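Local coordinates for protein phenylalanine--tRNA ligase beta subunit (Pyrococcus horikoshii, PDB 2CXI) that forms part of the tetrameric phenylalanyl-tRNA synthetase, which uses ATP to attach phenylalanine to its tRNA, at residues Glu22-Leu27 and Val45-Asp50; Arg13-Ser18 and Gly64-Ile69. All coordinates share one frame; numbering follows the deposited sequence.

Contact 1 (Glu22-Leu27 and Val45-Asp50); sequences EEWEDL and VYFKLD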
loop_
_atom_site.group_PDB
_atom_site.type_symbol
_atom_site.label_atom_id
_atom_site.label_comp_id
_atom_site.label_asym_id
_atom_site.label_seq_id
_atom_site.Cartn_x
_atom_site.Cartn_y
_atom_site.Cartn_z
ATOM N N GLU A 22 30.791 -15.199 -48.041
ATOM C CA GLU A 22 32.207 -15.549 -47.956
ATOM C C GLU A 22 32.887 -14.885 -46.733
ATOM O O GLU A 22 33.697 -15.512 -46.062
ATOM C CB GLU A 22 32.951 -15.219 -49.270
ATOM C CG GLU A 22 34.459 -15.418 -49.167
ATOM C CD GLU A 22 35.195 -15.291 -50.509
ATOM O OE1 GLU A 22 34.539 -15.209 -51.551
ATOM O OE2 GLU A 22 36.423 -15.256 -50.490
ATOM N N GLU A 23 32.541 -13.639 -46.434
ATOM C CA GLU A 23 33.051 -12.954 -45.222
ATOM C C GLU A 23 32.478 -13.560 -43.912
ATOM O O GLU A 23 33.186 -13.645 -42.894
ATOM C CB GLU A 23 32.729 -11.471 -45.285
ATOM C CG GLU A 23 33.566 -10.713 -46.332
ATOM C CD GLU A 23 33.133 -9.276 -46.532
ATOM O OE1 GLU A 23 31.928 -9.006 -46.477
ATOM O OE2 GLU A 23 34.021 -8.424 -46.785
ATOM N N TRP A 24 31.223 -13.999 -43.969
ATOM C CA TRP A 24 30.535 -14.657 -42.829
ATOM C C TRP A 24 31.254 -15.913 -42.355
ATOM O O TRP A 24 31.223 -16.258 -41.176
ATOM C CB TRP A 24 29.050 -14.919 -43.137
ATOM C CG TRP A 24 28.170 -13.751 -42.643
ATOM C CD1 TRP A 24 27.513 -12.808 -43.397
ATOM C CD2 TRP A 24 27.923 -13.406 -41.274
ATOM N NE1 TRP A 24 26.850 -11.912 -42.578
ATOM C CE2 TRP A 24 27.117 -12.230 -41.267
ATOM C CE3 TRP A 24 28.364 -13.929 -40.042
ATOM C CZ2 TRP A 24 26.688 -11.613 -40.079
ATOM C CZ3 TRP A 24 27.924 -13.324 -38.848
ATOM C CH2 TRP A 24 27.108 -12.161 -38.888
ATOM N N GLU A 25 31.949 -16.549 -43.290
ATOM C CA GLU A 25 32.731 -17.742 -42.994
ATOM C C GLU A 25 33.793 -17.414 -41.991
ATOM O O GLU A 25 34.030 -18.219 -41.116
ATOM C CB GLU A 25 33.422 -18.280 -44.258
ATOM C CG GLU A 25 32.435 -18.794 -45.287
ATOM C CD GLU A 25 31.922 -20.186 -44.995
ATOM O OE1 GLU A 25 32.462 -20.885 -44.117
ATOM O OE2 GLU A 25 30.952 -20.577 -45.654
ATOM N N ASP A 26 34.435 -16.256 -42.112
ATOM C CA ASP A 26 35.425 -15.835 -41.093
ATOM C C ASP A 26 34.776 -15.311 -39.805
ATOM O O ASP A 26 35.290 -15.512 -38.697
ATOM C CB ASP A 26 36.375 -14.763 -41.652
ATOM C CG ASP A 26 37.118 -15.258 -42.904
ATOM O OD1 ASP A 26 37.527 -16.433 -42.938
ATOM O OD2 ASP A 26 37.285 -14.567 -43.899
ATOM N N LEU A 27 33.664 -14.600 -39.978
ATOM C CA LEU A 27 32.973 -13.962 -38.870
ATOM C C LEU A 27 32.517 -14.950 -37.809
ATOM O O LEU A 27 32.677 -14.693 -36.609
ATOM C CB LEU A 27 31.740 -13.212 -39.410
ATOM C CG LEU A 27 31.843 -11.693 -39.520
ATOM C CD1 LEU A 27 33.215 -11.100 -39.840
ATOM C CD2 LEU A 27 30.718 -11.151 -40.408
ATOM N N VAL A 45 17.713 -15.062 -45.701
ATOM C CA VAL A 45 18.807 -15.993 -45.408
ATOM C C VAL A 45 18.876 -16.344 -43.899
ATOM O O VAL A 45 18.854 -15.440 -43.040
ATOM C CB VAL A 45 20.182 -15.460 -45.932
ATOM C CG1 VAL A 45 21.339 -16.395 -45.550
ATOM C CG2 VAL A 45 20.151 -15.222 -47.468
ATOM N N TYR A 46 19.034 -17.640 -43.615
ATOM C CA TYR A 46 19.237 -18.165 -42.259
ATOM C C TYR A 46 20.529 -18.960 -42.173
ATOM O O TYR A 46 20.961 -19.558 -43.180
ATOM C CB TYR A 46 18.069 -19.067 -41.873
ATOM C CG TYR A 46 16.792 -18.289 -41.722
ATOM C CD1 TYR A 46 16.474 -17.673 -40.519
ATOM C CD2 TYR A 46 15.906 -18.140 -42.809
ATOM C CE1 TYR A 46 15.281 -16.933 -40.387
ATOM C CE2 TYR A 46 14.728 -17.413 -42.687
ATOM C CZ TYR A 46 14.416 -16.814 -41.479
ATOM O OH TYR A 46 13.235 -16.094 -41.359
ATOM N N PHE A 47 21.170 -18.901 -41.004
ATOM C CA PHE A 47 22.289 -19.761 -40.661
ATOM C C PHE A 47 21.883 -20.712 -39.525
ATOM O O PHE A 47 21.113 -20.331 -38.608
ATOM C CB PHE A 47 23.499 -18.942 -40.161
ATOM C CG PHE A 47 23.939 -17.819 -41.047
ATOM C CD1 PHE A 47 23.803 -17.865 -42.445
ATOM C CD2 PHE A 47 24.637 -16.735 -40.473
ATOM C CE1 PHE A 47 24.276 -16.831 -43.233
ATOM C CE2 PHE A 47 25.140 -15.700 -41.264
ATOM C CZ PHE A 47 24.966 -15.740 -42.644
ATOM N N LYS A 48 22.385 -21.941 -39.581
ATOM C CA LYS A 48 22.486 -22.749 -38.382
ATOM C C LYS A 48 23.940 -22.653 -37.883
ATOM O O LYS A 48 24.899 -22.972 -38.607
ATOM C CB LYS A 48 22.089 -24.204 -38.601
ATOM C CG LYS A 48 22.137 -25.020 -37.271
ATOM C CD LYS A 48 21.651 -26.456 -37.466
ATOM C CE LYS A 48 20.287 -26.501 -38.179
ATOM N NZ LYS A 48 19.151 -26.143 -37.265
ATOM N N LEU A 49 24.085 -22.168 -36.653
ATOM C CA LEU A 49 25.380 -22.021 -36.028
ATOM C C LEU A 49 25.606 -23.149 -35.029
ATOM O O LEU A 49 24.660 -23.650 -34.410
ATOM C CB LEU A 49 25.492 -20.642 -35.356
ATOM C CG LEU A 49 25.268 -19.406 -36.235
ATOM C CD1 LEU A 49 25.404 -18.114 -35.433
ATOM C CD2 LEU A 49 26.325 -19.422 -37.384
ATOM N N ASP A 50 26.860 -23.579 -34.926
ATOM C CA ASP A 50 27.220 -24.646 -34.017
ATOM C C ASP A 50 28.146 -24.018 -33.005
ATOM O O ASP A 50 29.283 -23.652 -33.330
ATOM C CB ASP A 50 27.921 -25.755 -34.789
ATOM C CG ASP A 50 28.311 -26.959 -33.926
ATOM O OD1 ASP A 50 28.079 -26.990 -32.700
ATOM O OD2 ASP A 50 28.876 -27.948 -34.466
#

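Contact 2 (Arg13-Ser18 and Gly64-Ile69); sequences RLIGRS and GVARQI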
loop_
_atom_site.group_PDB
_atom_site.type_symbol
_atom_site.label_atom_id
_atom_site.label_comp_id
_atom_site.label_asym_id
_atom_site.label_seq_id
_atom_site.Cartn_x
_atom_site.Cartn_y
_atom_site.Cartn_z
ATOM N N ARG A 13 21.736 -6.276 -38.544
ATOM C CA ARG A 13 21.170 -5.100 -37.829
ATOM C C ARG A 13 21.818 -4.943 -36.461
ATOM O O ARG A 13 22.110 -3.821 -36.055
ATOM C CB ARG A 13 19.631 -5.114 -37.766
ATOM C CG ARG A 13 18.970 -6.240 -36.976
ATOM C CD ARG A 13 17.519 -5.961 -36.550
ATOM N NE ARG A 13 16.876 -7.135 -35.987
ATOM C CZ ARG A 13 15.555 -7.262 -35.854
ATOM N NH1 ARG A 13 14.737 -6.275 -36.238
ATOM N NH2 ARG A 13 15.043 -8.368 -35.337
ATOM N N LEU A 14 22.117 -6.059 -35.787
ATOM C CA LEU A 14 22.770 -6.023 -34.485
ATOM C C LEU A 14 24.240 -5.548 -34.552
ATOM O O LEU A 14 24.694 -4.705 -33.761
ATOM C CB LEU A 14 22.633 -7.396 -33.786
ATOM C CG LEU A 14 21.230 -7.820 -33.331
ATOM C CD1 LEU A 14 21.250 -9.321 -33.001
ATOM C CD2 LEU A 14 20.782 -6.962 -32.111
ATOM N N ILE A 15 24.994 -6.070 -35.526
ATOM C CA ILE A 15 26.379 -5.648 -35.711
ATOM C C ILE A 15 26.404 -4.264 -36.331
ATOM O O ILE A 15 27.308 -3.499 -36.057
ATOM C CB ILE A 15 27.107 -6.635 -36.699
ATOM C CG1 ILE A 15 27.228 -8.035 -36.015
ATOM C CG2 ILE A 15 28.448 -6.057 -37.102
ATOM C CD1 ILE A 15 27.374 -9.181 -37.009
ATOM N N GLY A 16 25.432 -3.990 -37.195
ATOM C CA GLY A 16 25.234 -2.646 -37.774
ATOM C C GLY A 16 25.763 -2.542 -39.210
ATOM O O GLY A 16 25.739 -1.464 -39.798
ATOM N N ARG A 17 26.252 -3.662 -39.765
ATOM C CA ARG A 17 26.974 -3.667 -41.074
ATOM C C ARG A 17 26.552 -4.941 -41.750
ATOM O O ARG A 17 26.250 -5.893 -41.037
ATOM C CB ARG A 17 28.436 -3.947 -40.744
ATOM C CG ARG A 17 29.385 -3.077 -41.281
ATOM C CD ARG A 17 30.704 -3.236 -40.568
ATOM N NE ARG A 17 30.821 -2.172 -39.595
ATOM C CZ ARG A 17 31.949 -1.575 -39.298
ATOM N NH1 ARG A 17 33.087 -1.962 -39.893
ATOM N NH2 ARG A 17 31.948 -0.620 -38.378
ATOM N N SER A 18 26.620 -5.028 -43.081
ATOM C CA SER A 18 26.379 -6.316 -43.734
ATOM C C SER A 18 27.689 -6.897 -44.293
ATOM O O SER A 18 28.714 -6.206 -44.399
ATOM C CB SER A 18 25.280 -6.275 -44.818
ATOM O OG SER A 18 25.631 -5.333 -45.789
ATOM N N GLY A 64 24.366 -12.537 -28.723
ATOM C CA GLY A 64 25.687 -12.853 -28.176
ATOM C C GLY A 64 26.740 -12.998 -29.277
ATOM O O GLY A 64 27.896 -12.582 -29.117
ATOM N N VAL A 65 26.320 -13.585 -30.397
ATOM C CA VAL A 65 27.190 -13.726 -31.579
ATOM C C VAL A 65 27.598 -12.353 -32.181
ATOM O O VAL A 65 28.794 -12.089 -32.453
ATOM C CB VAL A 65 26.505 -14.623 -32.631
ATOM C CG1 VAL A 65 27.341 -14.660 -33.963
ATOM C CG2 VAL A 65 26.342 -16.012 -32.085
ATOM N N ALA A 66 26.601 -11.474 -32.358
ATOM C CA ALA A 66 26.805 -10.132 -32.886
ATOM C C ALA A 66 27.703 -9.357 -31.944
ATOM O O ALA A 66 28.556 -8.599 -32.368
ATOM C CB ALA A 66 25.461 -9.429 -33.033
ATOM N N ARG A 67 27.501 -9.548 -30.649
ATOM C CA ARG A 67 28.300 -8.815 -29.660
ATOM C C ARG A 67 29.771 -9.218 -29.829
ATOM O O ARG A 67 30.629 -8.361 -29.984
ATOM C CB ARG A 67 27.772 -9.130 -28.240
ATOM C CG ARG A 67 28.354 -8.279 -27.073
ATOM C CD ARG A 67 27.479 -8.470 -25.822
ATOM N NE ARG A 67 27.400 -9.890 -25.503
ATOM C CZ ARG A 67 26.365 -10.511 -24.946
ATOM N NH1 ARG A 67 25.250 -9.852 -24.591
ATOM N NH2 ARG A 67 26.466 -11.817 -24.726
ATOM N N GLN A 68 30.056 -10.519 -29.868
ATOM C CA GLN A 68 31.420 -10.968 -30.089
ATOM C C GLN A 68 32.035 -10.418 -31.343
ATOM O O GLN A 68 33.189 -9.963 -31.329
ATOM C CB GLN A 68 31.504 -12.474 -30.229
ATOM C CG GLN A 68 32.432 -13.011 -29.269
ATOM C CD GLN A 68 31.600 -13.257 -28.098
ATOM O OE1 GLN A 68 32.016 -13.087 -26.948
ATOM N NE2 GLN A 68 30.346 -13.624 -28.384
ATOM N N ILE A 69 31.291 -10.516 -32.433
ATOM C CA ILE A 69 31.777 -9.991 -33.714
ATOM C C ILE A 69 32.062 -8.488 -33.641
ATOM O O ILE A 69 33.050 -8.021 -34.209
ATOM C CB ILE A 69 30.817 -10.388 -34.849
ATOM C CG1 ILE A 69 30.862 -11.906 -35.025
ATOM C CG2 ILE A 69 31.171 -9.673 -36.197
ATOM C CD1 ILE A 69 29.678 -12.448 -35.891
#

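Contact 1 (Glu22-Leu27 and Val45-Asp50)
Trp24 and Phe47 meet as a T-shaped aromatic pair, with the edge of the phenyl ring turned toward one face of the indole. The five-membered ring of Trp24 and the Phe47 ring have centroids 5.0 Å apart and planes inclined at 65°. Phe47 CE2 makes the closest approach, 3.6 Å from Trp24 CD2, and lies off centre, toward the rim of the indole. Phe47 CZ lies beside it, 3.8 Å from Trp24 CG, so two neighbouring carbons of one ring edge share the contact. Phe47 reaches this position with CG anti to its carbonyl carbon (chi1 -52°), and the two side chains cross at about a right angle. Trp24, whose chi1 of -93° lies about 30° from the nearest staggered position, turns its indole face to this edge.

The pair joins helix 21-30 to the central strand of a small antiparallel sheet, 3-7, 44-51 and 33-41, in the N-terminal part of the chain. The backbones stay well apart, Trp24 CA and Phe47 CA being 9.9 Å from each other, and the two aromatic side chains fill the intervening distance. No hydrogen bond links the segments.

The second face of the indole is packed as well: Leu27 CD2, one helical turn on, stands 3.6 Å above the Trp24 ring plane, over its centre. The indole is therefore held between a methyl group and a phenyl edge. Its polar atom is satisfied by helix 8-15, where Glu12 OE2 accepts a hydrogen bond from Trp24 NE1, and Phe19 adds a further edge-to-face contact.

Contact 2 (Arg13-Ser18 and Gly64-Ile69)
Ile15 packs against Ala66 and Ile69 of helix 62-72, and Leu14, beside it at the end of helix 8-15, against Ala66. The interface is wholly apolar, without a hydrogen bond between the segments. The backbones come close, Ile15 CA lying 5.3 Å from Ala66 CA, a closeness consistent with the alanine's single methyl at this point. That methyl meets two residues at once: Ala66 CB is 3.6 Å from Leu14 CB and also touches Ile15.

Traced outward, the Ile15 side chain divides its contacts by branch. At CB, the branch point, it has no close partner on helix 62-72. The short branch, CG2, is anti to the backbone N and leaves the touching to the longer arm. CG1, placed anti to the carbonyl carbon by a chi1 of -67°, packs 3.7 Å from Ala66 CB and 3.8 Å from Ala66 CA, so it rests on the alanine methyl and on the backbone beneath it. Beyond it, chi2 of 156° extends the chain, and the terminal CD1 reaches the next turn of the helix, 3.9 Å from Ile69 CG2 and 4.2 Å from Ile69 CD1. An alanine in place of Ile15 lacks CG1 and CD1, which would probably leave Ile69 without its partner from this segment and open a gap beside the Ala66 methyl.

Helix 21-30 completes the surroundings, since its Trp24 touches both isoleucines and Leu27 packs on Ile69. Val65 reaches back to Leu11 of helix 8-15, and a weak hydrogen bond joins Leu14 O to Lys70 NZ. Helix 62-72 thus lies against both preceding helices, while its Val65 also meets Leu49 of strand 44-51.

How the contacts relate
Contacts 1 and 2 have centres about 12 Å apart and belong to the same N-terminal α/β unit of this fragment, which is the N-terminal portion of the beta subunit. Along the chain the order is 13-18, 22-27, 45-50 and 64-69, so the helix-to-strand pairing of contact 1 falls between the two helices joined in contact 2. The contacts merge through the indole: Trp24 CH2 lies 3.5 Å from Ile15 CD1, and Trp24 CZ3 is equally close to Ile69 CD1. With Phe47 and Leu49 reaching in from strand 44-51, the three helices and the three-stranded sheet appear to share one apolar interior. Both contacts are structural packing, remote from the predicted magnesium-binding residues.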